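PDB 4M59: pentatricopeptide repeat-containing protein 10, chloroplastic from Zea mays, which binds specific single-stranded RNA elements in two chloroplast intergenic regions and stabilises the transcripts by blocking exonucleases from either end. Local coordinates for residues Val142-Val147 and Arg169-Glu174; Arg156-Ile161 and Ser181-Ala186. The protein carries 4 engineered substitutions. All coordinates share one frame; numbering follows the deposited sequence.

Contact 1: Val142-Val147 and Arg169-Glu174; sequences VTYNVV and RAAGVE. With nucleotides of chain D.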
loop_
_atom_site.group_PDB
_atom_site.type_symbol
_atom_site.label_atom_id
_atom_site.label_comp_id
_atom_site.label_asym_id
_atom_site.label_seq_id
_atom_site.Cartn_x
_atom_site.Cartn_y
_atom_site.Cartn_z
ATOM N N VAL A 142 15.035 10.821 -34.873
ATOM C CA VAL A 142 15.063 10.530 -33.464
ATOM C C VAL A 142 15.835 11.591 -32.710
ATOM O O VAL A 142 15.504 11.934 -31.589
ATOM C CB VAL A 142 15.682 9.183 -33.238
ATOM C CG1 VAL A 142 15.617 8.805 -31.806
ATOM C CG2 VAL A 142 14.944 8.178 -34.044
ATOM N N THR A 143 16.855 12.136 -33.340
ATOM C CA THR A 143 17.579 13.236 -32.752
ATOM C C THR A 143 16.667 14.439 -32.593
ATOM O O THR A 143 16.603 15.031 -31.533
ATOM C CB THR A 143 18.805 13.603 -33.589
ATOM O OG1 THR A 143 19.636 12.453 -33.731
ATOM C CG2 THR A 143 19.601 14.668 -32.912
ATOM N N TYR A 144 15.958 14.798 -33.650
ATOM C CA TYR A 144 15.073 15.937 -33.581
ATOM C C TYR A 144 13.996 15.660 -32.566
ATOM O O TYR A 144 13.578 16.542 -31.850
ATOM C CB TYR A 144 14.426 16.213 -34.936
ATOM C CG TYR A 144 15.290 16.911 -35.957
ATOM C CD1 TYR A 144 15.441 18.281 -35.947
ATOM C CD2 TYR A 144 15.916 16.202 -36.955
ATOM C CE1 TYR A 144 16.215 18.911 -36.887
ATOM C CE2 TYR A 144 16.688 16.830 -37.889
ATOM C CZ TYR A 144 16.834 18.179 -37.855
ATOM O OH TYR A 144 17.614 18.790 -38.797
ATOM N N ASN A 145 13.557 14.418 -32.505
ATOM C CA ASN A 145 12.478 14.045 -31.612
ATOM C C ASN A 145 12.874 14.053 -30.145
ATOM O O ASN A 145 12.089 14.414 -29.285
ATOM C CB ASN A 145 11.934 12.670 -31.989
ATOM C CG ASN A 145 11.026 12.708 -33.183
ATOM O OD1 ASN A 145 10.468 13.732 -33.515
ATOM N ND2 ASN A 145 10.853 11.576 -33.818
ATOM N N VAL A 146 14.094 13.635 -29.868
ATOM C CA VAL A 146 14.589 13.669 -28.517
ATOM C C VAL A 146 14.630 15.083 -28.019
ATOM O O VAL A 146 14.156 15.382 -26.941
ATOM C CB VAL A 146 15.973 13.080 -28.439
ATOM C CG1 VAL A 146 16.678 13.566 -27.236
ATOM C CG2 VAL A 146 15.873 11.605 -28.402
ATOM N N VAL A 147 15.179 15.968 -28.821
ATOM C CA VAL A 147 15.337 17.347 -28.426
ATOM C C VAL A 147 14.001 18.009 -28.223
ATOM O O VAL A 147 13.867 18.921 -27.428
ATOM C CB VAL A 147 16.136 18.090 -29.470
ATOM C CG1 VAL A 147 16.371 19.501 -29.047
ATOM C CG2 VAL A 147 17.440 17.393 -29.680
ATOM N N ARG A 169 11.952 20.117 -40.841
ATOM C CA ARG A 169 11.167 19.981 -42.059
ATOM C C ARG A 169 11.884 20.654 -43.222
ATOM O O ARG A 169 11.623 20.356 -44.387
ATOM C CB ARG A 169 9.776 20.586 -41.876
ATOM C CG ARG A 169 8.731 19.598 -41.384
ATOM C CD ARG A 169 7.329 20.048 -41.750
ATOM N NE ARG A 169 6.575 20.494 -40.585
ATOM C CZ ARG A 169 5.500 19.875 -40.108
ATOM N NH1 ARG A 169 4.876 20.352 -39.041
ATOM N NH2 ARG A 169 5.050 18.775 -40.695
ATOM N N ALA A 170 12.795 21.566 -42.894
ATOM C CA ALA A 170 13.572 22.275 -43.898
ATOM C C ALA A 170 14.824 21.498 -44.279
ATOM O O ALA A 170 15.518 21.856 -45.230
ATOM C CB ALA A 170 13.936 23.662 -43.402
ATOM N N ALA A 171 15.111 20.435 -43.534
ATOM C CA ALA A 171 16.255 19.597 -43.821
ATOM C C ALA A 171 15.709 18.346 -44.433
ATOM O O ALA A 171 16.380 17.325 -44.519
ATOM C CB ALA A 171 17.006 19.283 -42.575
ATOM N N GLY A 172 14.457 18.445 -44.850
ATOM C CA GLY A 172 13.798 17.377 -45.556
ATOM C C GLY A 172 13.497 16.234 -44.630
ATOM O O GLY A 172 13.380 15.089 -45.060
ATOM N N VAL A 173 13.394 16.541 -43.342
ATOM C CA VAL A 173 13.100 15.532 -42.332
ATOM C C VAL A 173 11.630 15.606 -41.949
ATOM O O VAL A 173 11.159 16.633 -41.461
ATOM C CB VAL A 173 13.962 15.725 -41.070
ATOM C CG1 VAL A 173 14.035 14.428 -40.275
ATOM C CG2 VAL A 173 15.356 16.202 -41.449
ATOM N N GLU A 174 10.904 14.517 -42.174
ATOM C CA GLU A 174 9.474 14.503 -41.926
ATOM C C GLU A 174 9.128 13.921 -40.566
ATOM O O GLU A 174 9.581 12.837 -40.196
ATOM C CB GLU A 174 8.751 13.727 -43.027
ATOM C CG GLU A 174 7.809 14.573 -43.866
ATOM C CD GLU A 174 8.214 14.625 -45.324
ATOM O OE1 GLU A 174 8.633 15.705 -45.791
ATOM O OE2 GLU A 174 8.117 13.582 -46.008
ATOM P P U D 2 15.071 4.262 -26.943
ATOM O OP1 U D 2 14.771 4.139 -25.492
ATOM O OP2 U D 2 14.562 3.235 -27.883
ATOM O "O5'" U D 2 14.539 5.686 -27.423
ATOM C "C5'" U D 2 14.996 6.884 -26.812
ATOM C "C4'" U D 2 14.191 8.071 -27.274
ATOM O "O4'" U D 2 14.308 8.216 -28.711
ATOM C "C3'" U D 2 12.691 7.978 -27.031
ATOM O "O3'" U D 2 12.338 8.327 -25.703
ATOM C "C2'" U D 2 12.112 8.900 -28.099
ATOM O "O2'" U D 2 12.184 10.258 -27.689
ATOM C "C1'" U D 2 13.093 8.689 -29.255
ATOM N N1 U D 2 12.609 7.704 -30.252
ATOM C C2 U D 2 11.979 8.176 -31.391
ATOM O O2 U D 2 11.799 9.361 -31.610
ATOM N N3 U D 2 11.560 7.211 -32.277
ATOM C C4 U D 2 11.707 5.849 -32.141
ATOM O O4 U D 2 11.280 5.098 -33.017
ATOM C C5 U D 2 12.365 5.437 -30.943
ATOM C C6 U D 2 12.787 6.352 -30.064
ATOM O "O5'" G D 1 17.527 1.823 -29.859
ATOM C "C5'" G D 1 18.374 2.106 -28.754
ATOM C "C4'" G D 1 18.530 3.593 -28.541
ATOM O "O4'" G D 1 19.205 4.188 -29.687
ATOM C "C3'" G D 1 17.235 4.386 -28.418
ATOM O "O3'" G D 1 16.668 4.341 -27.122
ATOM C "C2'" G D 1 17.670 5.782 -28.837
ATOM O "O2'" G D 1 18.374 6.417 -27.777
ATOM C "C1'" G D 1 18.657 5.461 -29.956
ATOM N N9 G D 1 18.008 5.433 -31.288
ATOM C C8 G D 1 16.886 4.726 -31.655
ATOM N N7 G D 1 16.544 4.880 -32.901
ATOM C C5 G D 1 17.507 5.737 -33.405
ATOM C C6 G D 1 17.653 6.262 -34.710
ATOM O O6 G D 1 16.942 6.067 -35.700
ATOM N N1 G D 1 18.761 7.092 -34.802
ATOM C C2 G D 1 19.621 7.383 -33.774
ATOM N N2 G D 1 20.625 8.215 -34.089
ATOM N N3 G D 1 19.498 6.897 -32.545
ATOM C C4 G D 1 18.428 6.078 -32.431
#

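Contact 2: Arg156-Ile161 and Ser181-Ala186; sequences RSWPRI and STVIAA. With nucleotides of chain D.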
loop_
_atom_site.group_PDB
_atom_site.type_symbol
_atom_site.label_atom_id
_atom_site.label_comp_id
_atom_site.label_asym_id
_atom_site.label_seq_id
_atom_site.Cartn_x
_atom_site.Cartn_y
_atom_site.Cartn_z
ATOM N N ARG A 156 7.678 26.653 -21.167
ATOM C CA ARG A 156 7.851 27.868 -21.937
ATOM C C ARG A 156 8.732 27.656 -23.148
ATOM O O ARG A 156 9.624 28.447 -23.407
ATOM C CB ARG A 156 8.442 28.963 -21.063
ATOM C CG ARG A 156 7.494 29.493 -20.020
ATOM C CD ARG A 156 8.121 30.623 -19.232
ATOM N NE ARG A 156 7.184 31.185 -18.267
ATOM C CZ ARG A 156 6.890 30.623 -17.103
ATOM N NH1 ARG A 156 7.448 29.478 -16.748
ATOM N NH2 ARG A 156 6.030 31.206 -16.294
ATOM N N SER A 157 8.522 26.560 -23.864
ATOM C CA SER A 157 9.423 26.207 -24.954
ATOM C C SER A 157 8.702 26.007 -26.278
ATOM O O SER A 157 9.242 25.400 -27.200
ATOM C CB SER A 157 10.221 24.957 -24.593
ATOM O OG SER A 157 10.649 25.000 -23.249
ATOM N N TRP A 158 7.484 26.520 -26.369
ATOM C CA TRP A 158 6.715 26.391 -27.587
ATOM C C TRP A 158 7.337 27.065 -28.812
ATOM O O TRP A 158 7.347 26.483 -29.885
ATOM C CB TRP A 158 5.281 26.862 -27.354
ATOM C CG TRP A 158 4.385 26.660 -28.512
ATOM C CD1 TRP A 158 3.657 27.605 -29.128
ATOM C CD2 TRP A 158 4.113 25.435 -29.188
ATOM N NE1 TRP A 158 2.951 27.059 -30.153
ATOM C CE2 TRP A 158 3.213 25.723 -30.207
ATOM C CE3 TRP A 158 4.547 24.131 -29.026
ATOM C CZ2 TRP A 158 2.739 24.757 -31.067
ATOM C CZ3 TRP A 158 4.072 23.177 -29.885
ATOM C CH2 TRP A 158 3.179 23.493 -30.889
ATOM N N PRO A 159 7.857 28.283 -28.665
ATOM C CA PRO A 159 8.455 28.886 -29.847
ATOM C C PRO A 159 9.627 28.088 -30.348
ATOM O O PRO A 159 9.873 28.041 -31.538
ATOM C CB PRO A 159 8.958 30.219 -29.328
ATOM C CG PRO A 159 8.104 30.527 -28.236
ATOM C CD PRO A 159 7.813 29.245 -27.560
ATOM N N ARG A 160 10.370 27.484 -29.430
ATOM C CA ARG A 160 11.540 26.703 -29.802
ATOM C C ARG A 160 11.130 25.408 -30.481
ATOM O O ARG A 160 11.915 24.802 -31.207
ATOM C CB ARG A 160 12.406 26.416 -28.574
ATOM C CG ARG A 160 13.711 27.197 -28.548
ATOM C CD ARG A 160 14.373 27.131 -27.183
ATOM N NE ARG A 160 13.714 27.998 -26.215
ATOM C CZ ARG A 160 13.937 27.955 -24.903
ATOM N NH1 ARG A 160 13.290 28.782 -24.094
ATOM N NH2 ARG A 160 14.808 27.089 -24.406
ATOM N N ILE A 161 9.890 24.987 -30.250
ATOM C CA ILE A 161 9.369 23.784 -30.868
ATOM C C ILE A 161 8.918 24.075 -32.276
ATOM O O ILE A 161 9.234 23.354 -33.206
ATOM C CB ILE A 161 8.199 23.248 -30.093
ATOM C CG1 ILE A 161 8.681 22.788 -28.731
ATOM C CG2 ILE A 161 7.575 22.125 -30.831
ATOM C CD1 ILE A 161 7.608 22.480 -27.776
ATOM N N SER A 181 3.229 12.950 -30.961
ATOM C CA SER A 181 2.895 12.681 -29.565
ATOM C C SER A 181 3.753 13.527 -28.633
ATOM O O SER A 181 3.322 13.897 -27.543
ATOM C CB SER A 181 3.077 11.197 -29.248
ATOM O OG SER A 181 4.189 10.661 -29.942
ATOM N N THR A 182 4.969 13.830 -29.075
ATOM C CA THR A 182 5.890 14.595 -28.281
ATOM C C THR A 182 5.540 16.055 -28.295
ATOM O O THR A 182 5.691 16.739 -27.306
ATOM C CB THR A 182 7.291 14.427 -28.808
ATOM O OG1 THR A 182 7.491 13.056 -29.151
ATOM C CG2 THR A 182 8.270 14.807 -27.774
ATOM N N VAL A 183 5.069 16.547 -29.422
ATOM C CA VAL A 183 4.726 17.946 -29.499
ATOM C C VAL A 183 3.411 18.187 -28.806
ATOM O O VAL A 183 3.250 19.160 -28.096
ATOM C CB VAL A 183 4.666 18.439 -30.938
ATOM C CG1 VAL A 183 4.315 19.900 -30.975
ATOM C CG2 VAL A 183 5.990 18.222 -31.608
ATOM N N ILE A 184 2.473 17.283 -29.000
ATOM C CA ILE A 184 1.194 17.413 -28.338
ATOM C C ILE A 184 1.332 17.251 -26.840
ATOM O O ILE A 184 0.728 17.982 -26.071
ATOM C CB ILE A 184 0.209 16.405 -28.866
ATOM C CG1 ILE A 184 -0.162 16.757 -30.288
ATOM C CG2 ILE A 184 -1.027 16.425 -28.054
ATOM C CD1 ILE A 184 -1.054 15.764 -30.915
ATOM N N ALA A 185 2.157 16.302 -26.425
ATOM C CA ALA A 185 2.382 16.086 -25.009
ATOM C C ALA A 185 3.096 17.263 -24.374
ATOM O O ALA A 185 2.915 17.548 -23.204
ATOM C CB ALA A 185 3.156 14.844 -24.797
ATOM N N ALA A 186 3.910 17.952 -25.153
ATOM C CA ALA A 186 4.576 19.143 -24.676
ATOM C C ALA A 186 3.552 20.210 -24.400
ATOM O O ALA A 186 3.617 20.890 -23.394
ATOM C CB ALA A 186 5.545 19.623 -25.694
ATOM P P A D 3 11.018 7.716 -25.023
ATOM O OP1 A D 3 11.021 8.083 -23.590
ATOM O OP2 A D 3 10.935 6.279 -25.407
ATOM O "O5'" A D 3 9.823 8.496 -25.730
ATOM C "C5'" A D 3 9.599 9.867 -25.462
ATOM C "C4'" A D 3 8.309 10.343 -26.076
ATOM O "O4'" A D 3 8.169 9.780 -27.405
ATOM C "C3'" A D 3 7.035 9.927 -25.368
ATOM O "O3'" A D 3 6.746 10.742 -24.244
ATOM C "C2'" A D 3 6.001 10.022 -26.481
ATOM O "O2'" A D 3 5.633 11.370 -26.708
ATOM C "C1'" A D 3 6.809 9.529 -27.680
ATOM N N9 A D 3 6.614 8.089 -27.938
ATOM C C8 A D 3 7.081 6.999 -27.250
ATOM N N7 A D 3 6.693 5.854 -27.756
ATOM C C5 A D 3 5.905 6.209 -28.842
ATOM C C6 A D 3 5.197 5.459 -29.800
ATOM N N6 A D 3 5.157 4.128 -29.824
ATOM N N1 A D 3 4.517 6.130 -30.749
ATOM C C2 A D 3 4.552 7.467 -30.735
ATOM N N3 A D 3 5.180 8.284 -29.891
ATOM C C4 A D 3 5.837 7.585 -28.956
#

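Contact 1: Val142-Val147 and Arg169-Glu174
Y144 reaches from helix 141-151 to the turn that follows helix 158-170 and touches V173 and A171 there. The contact with V173 is apolar. CE2 of the ring lies 3.9 Å from CG2 of V173, and the two side chains cross obliquely. The phenol oxygen OH stands 3.9 Å from CB of A171, a packing contact and not a polar one. With CG beside the backbone N (chi1 -78°), the ring extends outward from the helix to the turn. L164 and M168 of helix 158-170 and P139 also pack on it. The backbone bends between the two contact residues at G172, which has a positive phi of 72°.

Both segments belong to a predicted pentatricopeptide repeat, 140-175. Its two helices form the helical hairpin of this family, and the first of them, helix 141-151, meets the RNA.

The RNA contacts involve V142, N145 and V146. V142 sits between two nucleotides of chain D. Its CG1 is 3.4 Å from O4' of U2, and its CG2 is 3.4 Å from C6 of G1. Cutting V142 back to alanine removes both methyls, which would probably open a gap between G1 and U2 and let them shift. CG2 of V146 adds a contact to the U2 ribose.

One hydrogen bond, long and bent, reaches the base: N145 ND2 donates to O2 of U2 at 3.3 Å, with 144° at the hydrogen. Cytosine also carries this O2. D176 OD1 also bonds ND2, and T179 OG1 bonds N145 OD1. These two second-shell residues fix which way the amide faces.

Contact 2: Arg156-Ile161 and Ser181-Ala186
Two neighbouring pentatricopeptide repeats, both predicted, meet here within the right-handed superhelix of this family. Helix 158-170 is the second helix of the repeat 140-175, and helix 177-188 opens the next one. The joint is apolar. V183 lies against both W158 and I161. Its CG1 meets the edge of the indole, near the ring plane, 3.5 Å from CZ3 of W158. V183 stands roughly perpendicular to W158. The indole gets there because its CG is anti to the backbone N (chi1 -175°). The same CG1 of V183 is 3.9 Å from CG2 of I161, where the two side chains run antiparallel alongside each other. One turn along, CD1 of I161 packs on CB of A186 at 4.1 Å. L148 and Y151 of helix 141-151 also touch I161, and F199 of helix 193-204 touches V183.

S181 and T182 lie next to the RNA. T182 is beside the ribose of A3 of chain D, with its OG1 3.5 Å from O2'. S181 has chi1 at 36°, which places OG near the base. This OG lies within reach of the backbone O of G177 and 2.6 Å from N3 of A3.

In the fold
Of the segments involved, 142-147 on helix 141-151 comes first, followed by the 156-161 segment at the start of helix 158-170. The chain reaches the far end of that helix at 169-174, and there contact 1 closes a helical hairpin within one predicted repeat. It then enters helix 177-188, where contact 2 joins this repeat to the next. The segments alternate, so the two contacts cross rather than nest. Both use helix 158-170, at opposite ends, and their centres lie about 14 Å apart. They touch directly where N145 O packs on T182 CG2. Helices 141-151 and 177-188 also face successive nucleotides of chain D, G1 and U2 at contact 1 and A3 at contact 2.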